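Non-sulfated chondroitin lyase E66 (Autographa californica nucleopolyhedrovirus, PDB 3VSN) cleaves non-sulfated chondroitin as a viral envelope lyase, is essential for oral infectivity, and may digest the chondroitin sulfate barrier of the host midgut's peritrophic matrix. Local coordinates at residues A322-V327 and A606-T611; E163-T168 and Q203-Y208; E104-L109 and I153-T158; Q212-Q217 and E221-I226. One frame throughout, in Å; residues are numbered along the deposited sequence.

Interaction 1. Residues A322-V327 and A606-T611; sequences ADYSKV and ANEDTT
Lys-326 and Glu-608 cross obliquely and meet in a salt bridge, NZ to OE2, 2.7 Å apart. The bend at chi2 (-56°) turns the otherwise extended chain of Lys-326 back over its own loop. There NZ also donates to Asp-323 O at 2.7 Å, nearly in line with that C=O. Glu-608 reaches in from the other side on a chain extended beyond CG. NZ meets OE2 on its anti side, 15° out of the carboxylate plane. A water bonded to NZ at 3.0 Å passes the link on to Ala-606 O, and Thr-417 O is a further acceptor. Several oxygens therefore hold the buried ammonium group. Glu-608 OE2 also pairs with Arg-345, and the two cations would be expected to keep the carboxylate ionised. The ring of Tyr-324 lies nearby, with CD1 4.3 Å from OE2 of Glu-608 in an oblique approach; its OH bonds to Ser-648 O. N of Lys-326 and N of Val-327 both bond to Ala-322 O, which makes a G1 beta bulge; Lys-326 takes its position of positive phi (75°). The bulge closes the hairpin between strands 318-322 and 327-331. The loop of Glu-608 leaves strand 600-605 for strand 611-613. Strand 414-421 supplies Thr-417, and Met-604 of strand 600-605 touches Lys-326.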
loop_
_atom_site.group_PDB
_atom_site.type_symbol
_atom_site.label_atom_id
_atom_site.label_comp_id
_atom_site.label_asym_id
_atom_site.label_seq_id
_atom_site.Cartn_x
_atom_site.Cartn_y
_atom_site.Cartn_z
ATOM N N ALA A 322 12.432 -0.352 -3.993
ATOM C CA ALA A 322 12.262 -1.617 -4.687
ATOM C C ALA A 322 12.713 -1.371 -6.120
ATOM O O ALA A 322 11.974 -0.792 -6.920
ATOM C CB ALA A 322 10.808 -2.057 -4.628
ATOM N N ASP A 323 13.945 -1.780 -6.423
ATOM C CA ASP A 323 14.634 -1.363 -7.650
ATOM C C ASP A 323 14.125 -2.032 -8.930
ATOM O O ASP A 323 14.318 -1.503 -10.027
ATOM C CB ASP A 323 16.142 -1.592 -7.525
ATOM C CG ASP A 323 16.786 -0.753 -6.426
ATOM O OD1 ASP A 323 16.163 0.218 -5.930
ATOM O OD2 ASP A 323 17.933 -1.076 -6.061
ATOM N N TYR A 324 13.505 -3.199 -8.790
ATOM C CA TYR A 324 12.938 -3.919 -9.931
ATOM C C TYR A 324 11.456 -3.609 -10.140
ATOM O O TYR A 324 11.005 -3.424 -11.273
ATOM C CB TYR A 324 13.095 -5.426 -9.738
ATOM C CG TYR A 324 14.471 -5.962 -10.047
ATOM C CD1 TYR A 324 14.867 -6.199 -11.364
ATOM C CD2 TYR A 324 15.367 -6.265 -9.021
ATOM C CE1 TYR A 324 16.125 -6.707 -11.652
ATOM C CE2 TYR A 324 16.626 -6.774 -9.298
ATOM C CZ TYR A 324 17.000 -6.994 -10.613
ATOM O OH TYR A 324 18.248 -7.502 -10.893
ATOM N N SER A 325 10.706 -3.576 -9.041
ATOM C CA SER A 325 9.258 -3.352 -9.077
ATOM C C SER A 325 8.922 -1.866 -9.169
ATOM O O SER A 325 7.798 -1.500 -9.526
ATOM C CB SER A 325 8.600 -3.964 -7.840
ATOM O OG SER A 325 8.845 -5.359 -7.781
ATOM N N LYS A 326 9.913 -1.029 -8.842
ATOM C CA LYS A 326 9.871 0.438 -9.011
ATOM C C LYS A 326 9.001 1.164 -7.980
ATOM O O LYS A 326 7.969 1.745 -8.319
ATOM C CB LYS A 326 9.494 0.856 -10.451
ATOM C CG LYS A 326 10.195 0.084 -11.572
ATOM C CD LYS A 326 11.713 0.134 -11.462
ATOM C CE LYS A 326 12.374 -0.604 -12.615
ATOM N NZ LYS A 326 13.862 -0.541 -12.557
ATOM N N VAL A 327 9.427 1.123 -6.721
ATOM C CA VAL A 327 8.777 1.887 -5.658
ATOM C C VAL A 327 9.862 2.546 -4.810
ATOM O O VAL A 327 10.825 1.891 -4.408
ATOM C CB VAL A 327 7.857 1.005 -4.767
ATOM C CG1 VAL A 327 7.207 1.833 -3.666
ATOM C CG2 VAL A 327 6.779 0.320 -5.598
ATOM N N ALA A 606 18.354 3.537 -15.322
ATOM C CA ALA A 606 16.975 3.177 -15.664
ATOM C C ALA A 606 16.934 2.003 -16.644
ATOM O O ALA A 606 15.887 1.379 -16.825
ATOM C CB ALA A 606 16.221 4.380 -16.222
ATOM N N ASN A 607 18.078 1.716 -17.271
ATOM C CA ASN A 607 18.237 0.524 -18.105
ATOM C C ASN A 607 18.589 -0.722 -17.288
ATOM O O ASN A 607 18.699 -1.818 -17.837
ATOM C CB ASN A 607 19.283 0.773 -19.199
ATOM C CG ASN A 607 18.850 1.843 -20.177
ATOM O OD1 ASN A 607 17.691 1.881 -20.593
ATOM N ND2 ASN A 607 19.767 2.730 -20.533
ATOM N N GLU A 608 18.762 -0.531 -15.978
ATOM C CA GLU A 608 19.067 -1.608 -15.022
ATOM C C GLU A 608 20.429 -2.266 -15.272
ATOM O O GLU A 608 20.635 -3.448 -14.976
ATOM C CB GLU A 608 17.920 -2.633 -14.959
ATOM C CG GLU A 608 16.578 -2.005 -14.579
ATOM C CD GLU A 608 15.393 -2.946 -14.729
ATOM O OE1 GLU A 608 15.424 -3.834 -15.606
ATOM O OE2 GLU A 608 14.410 -2.785 -13.976
ATOM N N ASP A 609 21.361 -1.477 -15.805
ATOM C CA ASP A 609 22.738 -1.919 -16.008
ATOM C C ASP A 609 23.341 -2.409 -14.695
ATOM O O ASP A 609 23.174 -1.774 -13.649
ATOM C CB ASP A 609 23.592 -0.774 -16.562
ATOM C CG ASP A 609 23.224 -0.393 -17.991
ATOM O OD1 ASP A 609 22.236 -0.927 -18.538
ATOM O OD2 ASP A 609 23.933 0.448 -18.575
ATOM N N THR A 610 24.034 -3.541 -14.751
ATOM C CA THR A 610 24.707 -4.083 -13.567
ATOM C C THR A 610 26.179 -3.663 -13.537
ATOM O O THR A 610 26.917 -4.018 -12.617
ATOM C CB THR A 610 24.580 -5.615 -13.488
ATOM O OG1 THR A 610 25.112 -6.196 -14.683
ATOM C CG2 THR A 610 23.112 -6.021 -13.336
ATOM N N THR A 611 26.591 -2.906 -14.553
ATOM C CA THR A 611 27.905 -2.266 -14.570
ATOM C C THR A 611 27.750 -0.754 -14.737
ATOM O O THR A 611 26.789 -0.293 -15.358
ATOM C CB THR A 611 28.815 -2.825 -15.685
ATOM O OG1 THR A 611 28.196 -2.619 -16.960
ATOM C CG2 THR A 611 29.089 -4.317 -15.480
HETATM O O HOH W 1 13.731 0.214 -15.504
#

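Interaction 2. Residues E163-T168 and Q203-Y208; sequences EAASLT and QMLRGY. Unlike the reference sequence in segment 203-208: Met-204 (reference Ile).
Leu-205 packs on Ala-165 and Thr-168 where two helices of the alpha/alpha toroid meet, helix 161-175 and the end of helix 189-205. Leu-205 has CG beside its backbone N, and its two methyls share the work. CD2 lies 4.0 Å from Ala-165 CB. CD1 lies 3.7 Å from Thr-168 CG2, and these two side chains cross at about a right angle. The threonine rotamer (chi1 -63°) explains its double role. It swings CG2 anti to the backbone N and across to the leucine, and sets OG1 over its own helix. OG1 bonds to Ala-164 O at 2.9 Å from above the carbonyl plane, while Thr-168 N reaches the same oxygen from the opposite face. OG1 has a second partner in Thr-152 of helix 138-154. Leu-31 of helix 29-48 also touches Leu-205. Just beyond, Gly-207, with positive phi (99°), leaves helical geometry in a Schellman motif. Arg-206 stretches back along the interface, and its NH2 bonds to Arg-169 O. NH1 of Arg-206 donates to a lone pair of Gln-203 OE1 in the carbonyl plane, at 2.8 Å, though OE1 itself lies 31° out of the guanidinium plane.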
loop_
_atom_site.group_PDB
_atom_site.type_symbol
_atom_site.label_atom_id
_atom_site.label_comp_id
_atom_site.label_asym_id
_atom_site.label_seq_id
_atom_site.Cartn_x
_atom_site.Cartn_y
_atom_site.Cartn_z
ATOM N N GLU A 163 -18.663 -26.392 27.364
ATOM C CA GLU A 163 -19.725 -26.389 26.351
ATOM C C GLU A 163 -19.266 -25.756 25.029
ATOM O O GLU A 163 -19.521 -26.309 23.951
ATOM C CB GLU A 163 -20.994 -25.693 26.852
ATOM C CG GLU A 163 -22.126 -25.709 25.827
ATOM C CD GLU A 163 -23.366 -24.955 26.270
ATOM O OE1 GLU A 163 -23.418 -24.483 27.425
ATOM O OE2 GLU A 163 -24.296 -24.833 25.449
ATOM N N ALA A 164 -18.600 -24.605 25.115
ATOM C CA ALA A 164 -18.103 -23.919 23.919
ATOM C C ALA A 164 -17.124 -24.802 23.148
ATOM O O ALA A 164 -17.215 -24.915 21.923
ATOM C CB ALA A 164 -17.463 -22.583 24.283
ATOM N N ALA A 165 -16.208 -25.442 23.873
ATOM C CA ALA A 165 -15.247 -26.366 23.268
ATOM C C ALA A 165 -15.930 -27.556 22.594
ATOM O O ALA A 165 -15.532 -27.960 21.503
ATOM C CB ALA A 165 -14.235 -26.846 24.299
ATOM N N SER A 166 -16.955 -28.108 23.243
ATOM C CA SER A 166 -17.687 -29.256 22.696
ATOM C C SER A 166 -18.466 -28.890 21.434
ATOM O O SER A 166 -18.491 -29.656 20.466
ATOM C CB SER A 166 -18.619 -29.858 23.752
ATOM O OG SER A 166 -17.862 -30.382 24.830
ATOM N N LEU A 167 -19.098 -27.720 21.448
ATOM C CA LEU A 167 -19.789 -27.206 20.269
ATOM C C LEU A 167 -18.806 -26.964 19.125
ATOM O O LEU A 167 -19.103 -27.285 17.978
ATOM C CB LEU A 167 -20.564 -25.926 20.596
ATOM C CG LEU A 167 -21.796 -26.052 21.501
ATOM C CD1 LEU A 167 -22.369 -24.678 21.814
ATOM C CD2 LEU A 167 -22.856 -26.959 20.886
ATOM N N THR A 168 -17.634 -26.415 19.449
ATOM C CA THR A 168 -16.573 -26.201 18.459
ATOM C C THR A 168 -16.104 -27.528 17.843
ATOM O O THR A 168 -16.073 -27.665 16.619
ATOM C CB THR A 168 -15.391 -25.406 19.060
ATOM O OG1 THR A 168 -15.850 -24.103 19.442
ATOM C CG2 THR A 168 -14.254 -25.251 18.046
ATOM N N GLN A 203 -8.629 -29.054 16.111
ATOM C CA GLN A 203 -7.843 -30.282 16.257
ATOM C C GLN A 203 -7.113 -30.361 17.600
ATOM O O GLN A 203 -6.989 -31.442 18.185
ATOM C CB GLN A 203 -6.864 -30.448 15.094
ATOM C CG GLN A 203 -7.506 -30.889 13.787
ATOM C CD GLN A 203 -7.958 -32.341 13.805
ATOM O OE1 GLN A 203 -9.040 -32.664 14.299
ATOM N NE2 GLN A 203 -7.135 -33.220 13.250
ATOM N N MET A 204 -6.640 -29.218 18.091
ATOM C CA MET A 204 -6.014 -29.154 19.411
ATOM C C MET A 204 -7.026 -29.480 20.511
ATOM O O MET A 204 -6.695 -30.167 21.482
ATOM C CB MET A 204 -5.389 -27.781 19.650
ATOM C CG MET A 204 -4.227 -27.463 18.723
ATOM S SD MET A 204 -3.643 -25.775 18.946
ATOM C CE MET A 204 -2.666 -25.959 20.434
ATOM N N LEU A 205 -8.259 -28.997 20.345
ATOM C CA LEU A 205 -9.352 -29.314 21.270
ATOM C C LEU A 205 -9.681 -30.809 21.297
ATOM O O LEU A 205 -10.101 -31.336 22.330
ATOM C CB LEU A 205 -10.610 -28.512 20.928
ATOM C CG LEU A 205 -10.630 -27.015 21.253
ATOM C CD1 LEU A 205 -11.898 -26.407 20.680
ATOM C CD2 LEU A 205 -10.540 -26.754 22.754
ATOM N N ARG A 206 -9.487 -31.477 20.158
ATOM C CA ARG A 206 -9.690 -32.924 20.041
ATOM C C ARG A 206 -8.513 -33.725 20.607
ATOM O O ARG A 206 -8.568 -34.953 20.678
ATOM C CB ARG A 206 -9.951 -33.319 18.581
ATOM C CG ARG A 206 -11.248 -32.765 18.014
ATOM C CD ARG A 206 -11.497 -33.202 16.579
ATOM N NE ARG A 206 -12.583 -32.416 16.004
ATOM C CZ ARG A 206 -12.414 -31.343 15.234
ATOM N NH1 ARG A 206 -11.197 -30.935 14.902
ATOM N NH2 ARG A 206 -13.472 -30.685 14.784
ATOM N N GLY A 207 -7.446 -33.031 20.994
ATOM C CA GLY A 207 -6.303 -33.675 21.638
ATOM C C GLY A 207 -5.105 -33.985 20.759
ATOM O O GLY A 207 -4.122 -34.553 21.238
ATOM N N TYR A 208 -5.174 -33.622 19.478
ATOM C CA TYR A 208 -4.027 -33.773 18.577
ATOM C C TYR A 208 -2.929 -32.756 18.899
ATOM O O TYR A 208 -3.221 -31.597 19.202
ATOM C CB TYR A 208 -4.449 -33.611 17.117
ATOM C CG TYR A 208 -5.385 -34.677 16.592
ATOM C CD1 TYR A 208 -4.903 -35.928 16.201
ATOM C CD2 TYR A 208 -6.750 -34.427 16.459
ATOM C CE1 TYR A 208 -5.760 -36.904 15.708
ATOM C CE2 TYR A 208 -7.614 -35.394 15.967
ATOM C CZ TYR A 208 -7.115 -36.629 15.594
ATOM O OH TYR A 208 -7.973 -37.588 15.104
#

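Interaction 3. Residues E104-L109 and I153-T158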
loop_
_atom_site.group_PDB
_atom_site.type_symbol
_atom_site.label_atom_id
_atom_site.label_comp_id
_atom_site.label_asym_id
_atom_site.label_seq_id
_atom_site.Cartn_x
_atom_site.Cartn_y
_atom_site.Cartn_z
ATOM N N GLU A 104 -22.482 -11.097 32.369
ATOM C CA GLU A 104 -23.653 -10.996 31.492
ATOM C C GLU A 104 -23.262 -10.996 30.002
ATOM O O GLU A 104 -23.986 -11.549 29.168
ATOM C CB GLU A 104 -24.532 -9.793 31.881
ATOM C CG GLU A 104 -23.766 -8.653 32.555
ATOM C CD GLU A 104 -24.335 -8.230 33.900
ATOM O OE1 GLU A 104 -25.426 -7.619 33.920
ATOM O OE2 GLU A 104 -23.674 -8.487 34.940
ATOM N N LEU A 105 -22.110 -10.405 29.681
ATOM C CA LEU A 105 -21.542 -10.516 28.334
ATOM C C LEU A 105 -21.096 -11.951 28.039
ATOM O O LEU A 105 -21.308 -12.451 26.932
ATOM C CB LEU A 105 -20.378 -9.533 28.131
ATOM C CG LEU A 105 -19.659 -9.539 26.769
ATOM C CD1 LEU A 105 -20.641 -9.443 25.607
ATOM C CD2 LEU A 105 -18.633 -8.415 26.692
ATOM N N ALA A 106 -20.490 -12.606 29.028
ATOM C CA ALA A 106 -20.087 -14.007 28.895
ATOM C C ALA A 106 -21.291 -14.874 28.526
ATOM O O ALA A 106 -21.229 -15.667 27.580
ATOM C CB ALA A 106 -19.442 -14.505 30.181
ATOM N N TYR A 107 -22.384 -14.694 29.268
ATOM C CA TYR A 107 -23.638 -15.381 28.989
ATOM C C TYR A 107 -24.145 -15.066 27.586
ATOM O O TYR A 107 -24.567 -15.968 26.864
ATOM C CB TYR A 107 -24.717 -15.028 30.025
ATOM C CG TYR A 107 -26.094 -15.507 29.620
ATOM C CD1 TYR A 107 -26.496 -16.820 29.866
ATOM C CD2 TYR A 107 -26.983 -14.655 28.959
ATOM C CE1 TYR A 107 -27.750 -17.269 29.480
ATOM C CE2 TYR A 107 -28.238 -15.095 28.566
ATOM C CZ TYR A 107 -28.615 -16.401 28.830
ATOM O OH TYR A 107 -29.859 -16.841 28.443
ATOM N N ASN A 108 -24.114 -13.789 27.209
ATOM C CA ASN A 108 -24.575 -13.381 25.886
ATOM C C ASN A 108 -23.771 -14.032 24.760
ATOM O O ASN A 108 -24.330 -14.410 23.731
ATOM C CB ASN A 108 -24.591 -11.856 25.752
ATOM C CG ASN A 108 -25.856 -11.236 26.320
ATOM O OD1 ASN A 108 -26.941 -11.814 26.226
ATOM N ND2 ASN A 108 -25.724 -10.052 26.913
ATOM N N LEU A 109 -22.466 -14.184 24.980
ATOM C CA LEU A 109 -21.589 -14.831 24.006
ATOM C C LEU A 109 -21.908 -16.320 23.830
ATOM O O LEU A 109 -22.102 -16.779 22.703
ATOM C CB LEU A 109 -20.112 -14.612 24.360
ATOM C CG LEU A 109 -19.562 -13.187 24.187
ATOM C CD1 LEU A 109 -18.138 -13.088 24.714
ATOM C CD2 LEU A 109 -19.634 -12.720 22.735
ATOM N N ILE A 153 -12.226 -19.546 23.306
ATOM C CA ILE A 153 -10.985 -19.147 23.976
ATOM C C ILE A 153 -11.189 -18.035 25.009
ATOM O O ILE A 153 -10.738 -18.171 26.149
ATOM C CB ILE A 153 -9.849 -18.810 22.984
ATOM C CG1 ILE A 153 -9.560 -20.019 22.090
ATOM C CG2 ILE A 153 -8.586 -18.393 23.736
ATOM C CD1 ILE A 153 -8.575 -19.764 20.966
ATOM N N VAL A 154 -11.873 -16.951 24.645
ATOM C CA VAL A 154 -12.030 -15.845 25.606
ATOM C C VAL A 154 -12.832 -16.238 26.853
ATOM O O VAL A 154 -12.682 -15.620 27.909
ATOM C CB VAL A 154 -12.579 -14.533 24.981
ATOM C CG1 VAL A 154 -11.721 -14.097 23.799
ATOM C CG2 VAL A 154 -14.050 -14.659 24.588
ATOM N N LEU A 155 -13.662 -17.272 26.724
ATOM C CA LEU A 155 -14.468 -17.767 27.839
ATOM C C LEU A 155 -13.820 -18.956 28.557
ATOM O O LEU A 155 -14.473 -19.620 29.367
ATOM C CB LEU A 155 -15.882 -18.143 27.360
ATOM C CG LEU A 155 -16.795 -17.048 26.794
ATOM C CD1 LEU A 155 -18.174 -17.610 26.478
ATOM C CD2 LEU A 155 -16.912 -15.860 27.743
ATOM N N ASN A 156 -12.538 -19.209 28.280
ATOM C CA ASN A 156 -11.872 -20.425 28.760
ATOM C C ASN A 156 -11.733 -20.573 30.283
ATOM O O ASN A 156 -11.468 -21.666 30.773
ATOM C CB ASN A 156 -10.524 -20.658 28.051
ATOM C CG ASN A 156 -9.412 -19.746 28.558
ATOM O OD1 ASN A 156 -9.659 -18.717 29.190
ATOM N ND2 ASN A 156 -8.176 -20.121 28.264
ATOM N N GLU A 157 -11.922 -19.483 31.021
ATOM C CA GLU A 157 -11.858 -19.545 32.480
ATOM C C GLU A 157 -13.238 -19.428 33.136
ATOM O O GLU A 157 -13.351 -19.303 34.360
ATOM C CB GLU A 157 -10.864 -18.514 33.023
ATOM C CG GLU A 157 -9.429 -18.844 32.633
ATOM C CD GLU A 157 -8.398 -17.986 33.338
ATOM O OE1 GLU A 157 -8.650 -16.778 33.530
ATOM O OE2 GLU A 157 -7.328 -18.531 33.690
ATOM N N THR A 158 -14.280 -19.508 32.312
ATOM C CA THR A 158 -15.663 -19.448 32.780
ATOM C C THR A 158 -16.311 -20.839 32.800
ATOM O O THR A 158 -15.716 -21.825 32.346
ATOM C CB THR A 158 -16.534 -18.541 31.884
ATOM O OG1 THR A 158 -16.806 -19.213 30.646
ATOM C CG2 THR A 158 -15.850 -17.199 31.611
#
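The C-terminal end of helix 138-154 meets a turn of helix 103-119 through Leu-155, which lies against Ala-106 and Leu-109. Leu-155 follows directly on the helix, and its CG sits beside the backbone N (chi1 -63°). That torsion sends the branched end across to the other helix. Its CD2 methyl rests 3.8 Å from Ala-106 CB. Its CD1 methyl touches both Ala-106 O, 3.8 Å away, and Leu-109 CB, 4.2 Å away. The contact is apolar and buried, with no hydrogen bond between the two segments. It joins neighbouring helices of the N-terminal alpha/alpha toroid, a fold shared with polysaccharide lyase family 8. Val-154 adds a looser touch, with CG2 4.4 Å from Leu-109 CD1. Trp-60 also packs on Leu-109, and Tyr-92 of helix 75-93 on Ala-106. Behind Leu-155 the chain makes a type I beta turn to Thr-158. Leu-155 O takes two bonds there, from Thr-158 N at 3.0 Å and from Thr-158 OG1 at 2.7 Å. The hydroxyl donates in the carbonyl plane, on a lone pair. The same OG1 caps the backbone N of His-160, at the approach to helix 161-175.

Interaction 4. Residues Q212-Q217 and E221-I226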
loop_
_atom_site.group_PDB
_atom_site.type_symbol
_atom_site.label_atom_id
_atom_site.label_comp_id
_atom_site.label_asym_id
_atom_site.label_seq_id
_atom_site.Cartn_x
_atom_site.Cartn_y
_atom_site.Cartn_z
ATOM N N GLN A 212 1.365 -33.326 14.997
ATOM C CA GLN A 212 0.450 -34.196 14.251
ATOM C C GLN A 212 -0.347 -33.415 13.210
ATOM O O GLN A 212 -0.437 -33.824 12.048
ATOM C CB GLN A 212 -0.523 -34.915 15.194
ATOM C CG GLN A 212 0.107 -35.925 16.138
ATOM C CD GLN A 212 -0.937 -36.720 16.899
ATOM O OE1 GLN A 212 -1.451 -37.723 16.404
ATOM N NE2 GLN A 212 -1.257 -36.274 18.107
ATOM N N ILE A 213 -0.929 -32.296 13.641
ATOM C CA ILE A 213 -1.743 -31.436 12.777
ATOM C C ILE A 213 -0.929 -30.947 11.573
ATOM O O ILE A 213 -1.423 -30.928 10.443
ATOM C CB ILE A 213 -2.330 -30.241 13.568
ATOM C CG1 ILE A 213 -3.210 -30.745 14.721
ATOM C CG2 ILE A 213 -3.140 -29.328 12.653
ATOM C CD1 ILE A 213 -3.307 -29.796 15.897
ATOM N N ARG A 214 0.322 -30.570 11.834
ATOM C CA ARG A 214 1.268 -30.134 10.803
ATOM C C ARG A 214 1.346 -31.101 9.614
ATOM O O ARG A 214 1.421 -30.669 8.458
ATOM C CB ARG A 214 2.655 -29.933 11.431
ATOM C CG ARG A 214 3.835 -30.193 10.506
ATOM C CD ARG A 214 4.460 -28.914 9.984
ATOM N NE ARG A 214 5.340 -28.308 10.979
ATOM C CZ ARG A 214 6.298 -27.423 10.707
ATOM N NH1 ARG A 214 6.525 -27.031 9.458
ATOM N NH2 ARG A 214 7.040 -26.936 11.691
ATOM N N GLN A 215 1.305 -32.400 9.905
ATOM C CA GLN A 215 1.493 -33.433 8.883
ATOM C C GLN A 215 0.269 -33.695 8.005
ATOM O O GLN A 215 0.382 -34.353 6.966
ATOM C CB GLN A 215 1.999 -34.738 9.515
ATOM C CG GLN A 215 3.438 -34.673 10.013
ATOM C CD GLN A 215 4.422 -34.202 8.948
ATOM O OE1 GLN A 215 4.470 -34.748 7.842
ATOM N NE2 GLN A 215 5.214 -33.187 9.282
ATOM N N GLU A 216 -0.893 -33.186 8.412
ATOM C CA GLU A 216 -2.121 -33.351 7.628
ATOM C C GLU A 216 -1.993 -32.705 6.252
ATOM O O GLU A 216 -1.354 -31.659 6.110
ATOM C CB GLU A 216 -3.326 -32.763 8.365
ATOM C CG GLU A 216 -3.601 -33.382 9.729
ATOM C CD GLU A 216 -4.807 -32.768 10.416
ATOM O OE1 GLU A 216 -5.719 -32.289 9.707
ATOM O OE2 GLU A 216 -4.846 -32.766 11.663
ATOM N N GLN A 217 -2.609 -33.338 5.252
ATOM C CA GLN A 217 -2.556 -32.884 3.858
ATOM C C GLN A 217 -3.026 -31.436 3.686
ATOM O O GLN A 217 -2.389 -30.652 2.974
ATOM C CB GLN A 217 -3.374 -33.826 2.963
ATOM C CG GLN A 217 -3.450 -33.421 1.490
ATOM C CD GLN A 217 -4.386 -34.306 0.676
ATOM O OE1 GLN A 217 -4.920 -35.302 1.171
ATOM N NE2 GLN A 217 -4.586 -33.943 -0.585
ATOM N N GLU A 221 -0.881 -28.022 2.444
ATOM C CA GLU A 221 -1.286 -27.105 1.377
ATOM C C GLU A 221 -1.190 -25.645 1.832
ATOM O O GLU A 221 -0.691 -24.789 1.092
ATOM C CB GLU A 221 -2.702 -27.421 0.889
ATOM C CG GLU A 221 -2.813 -28.734 0.127
ATOM C CD GLU A 221 -4.226 -29.052 -0.330
ATOM O OE1 GLU A 221 -5.124 -28.190 -0.219
ATOM O OE2 GLU A 221 -4.440 -30.182 -0.814
ATOM N N ILE A 222 -1.655 -25.376 3.053
ATOM C CA ILE A 222 -1.611 -24.029 3.626
ATOM C C ILE A 222 -0.169 -23.570 3.864
ATOM O O ILE A 222 0.169 -22.421 3.568
ATOM C CB ILE A 222 -2.466 -23.914 4.914
ATOM C CG1 ILE A 222 -3.954 -24.048 4.571
ATOM C CG2 ILE A 222 -2.206 -22.590 5.631
ATOM C CD1 ILE A 222 -4.859 -24.235 5.769
ATOM N N LEU A 223 0.674 -24.466 4.378
ATOM C CA LEU A 223 2.093 -24.157 4.596
ATOM C C LEU A 223 2.781 -23.718 3.302
ATOM O O LEU A 223 3.624 -22.821 3.310
ATOM C CB LEU A 223 2.835 -25.341 5.226
ATOM C CG LEU A 223 2.440 -25.767 6.645
ATOM C CD1 LEU A 223 3.241 -26.990 7.062
ATOM C CD2 LEU A 223 2.613 -24.642 7.658
ATOM N N ASN A 224 2.406 -24.350 2.194
ATOM C CA ASN A 224 2.882 -23.946 0.880
ATOM C C ASN A 224 2.365 -22.555 0.515
ATOM O O ASN A 224 3.128 -21.698 0.062
ATOM C CB ASN A 224 2.457 -24.961 -0.183
ATOM C CG ASN A 224 3.432 -25.032 -1.340
ATOM O OD1 ASN A 224 3.154 -24.538 -2.433
ATOM N ND2 ASN A 224 4.588 -25.642 -1.103
ATOM N N THR A 225 1.069 -22.338 0.737
ATOM C CA THR A 225 0.417 -21.065 0.437
ATOM C C THR A 225 1.045 -19.891 1.205
ATOM O O THR A 225 1.207 -18.800 0.649
ATOM C CB THR A 225 -1.108 -21.154 0.687
ATOM O OG1 THR A 225 -1.675 -22.137 -0.191
ATOM C CG2 THR A 225 -1.807 -19.810 0.438
ATOM N N ILE A 226 1.419 -20.124 2.464
ATOM C CA ILE A 226 1.945 -19.057 3.331
ATOM C C ILE A 226 3.472 -18.897 3.308
ATOM O O ILE A 226 4.017 -18.053 4.030
ATOM C CB ILE A 226 1.485 -19.209 4.807
ATOM C CG1 ILE A 226 2.040 -20.502 5.424
ATOM C CG2 ILE A 226 -0.034 -19.124 4.912
ATOM C CD1 ILE A 226 1.894 -20.600 6.929
#
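Glu-221 runs alongside Gln-217, one helical turn before it, and its side chain starts just beyond the oxygen of that residue's carbonyl. CB lies 3.9 Å from Gln-217 O. CG comes closer to the same oxygen, at 3.5 Å, and CD is already moving off at 4.1 Å. At the tip, OE2 stands 3.8 Å from Gln-217 NE2, too far for a firm bond. OE2 is also 4.1 Å from Gln-217 CG. Both chains are stretched out beyond CG and run in one direction, with amide and carboxylate planes 76° apart. Gln-217 arrives there with CG anti to its backbone N (chi1 177°). The firm link is in the backbone, where Glu-221 N donates to Gln-217 O at 3.1 Å. Between the two helices, Arg-214 crosses Leu-223 at about a right angle. The arginine chain bends at chi2 and chi3, and its CD meets Leu-223 CD1 at 3.7 Å. Phe-269 of helix 262-269 touches both residues. The side chain of Glu-221 is about 11 Å from those of the catalytic Asn-191 and Tyr-254. The arrangement is that of a first helical turn: Glu-216 holds the N-cap position of helix 217-225, and a short link joins this helix to helix 210-214 in the toroid.

Interactions 2, 3 and 4 lie in the helical toroid; interaction 1 is among the beta strands later in the chain, about 36 Å from interaction 4, centre to centre. Interactions 2 and 3 are buried and apolar, with methyls of a leucine at or just past a helix end doing most of the touching. Helices 138-154 and 161-175, one from each, are consecutive. Interaction 4 is a surface contact, partly within helix 217-225 and partly between it and helix 210-214, with mixed polar and aliphatic chains. It touches interaction 2, where Gln-203 NE2 probably bonds to Glu-216 OE2. Interaction 1 is partly buried and differs in chemistry: a charge pair and a water join two loops far apart in sequence.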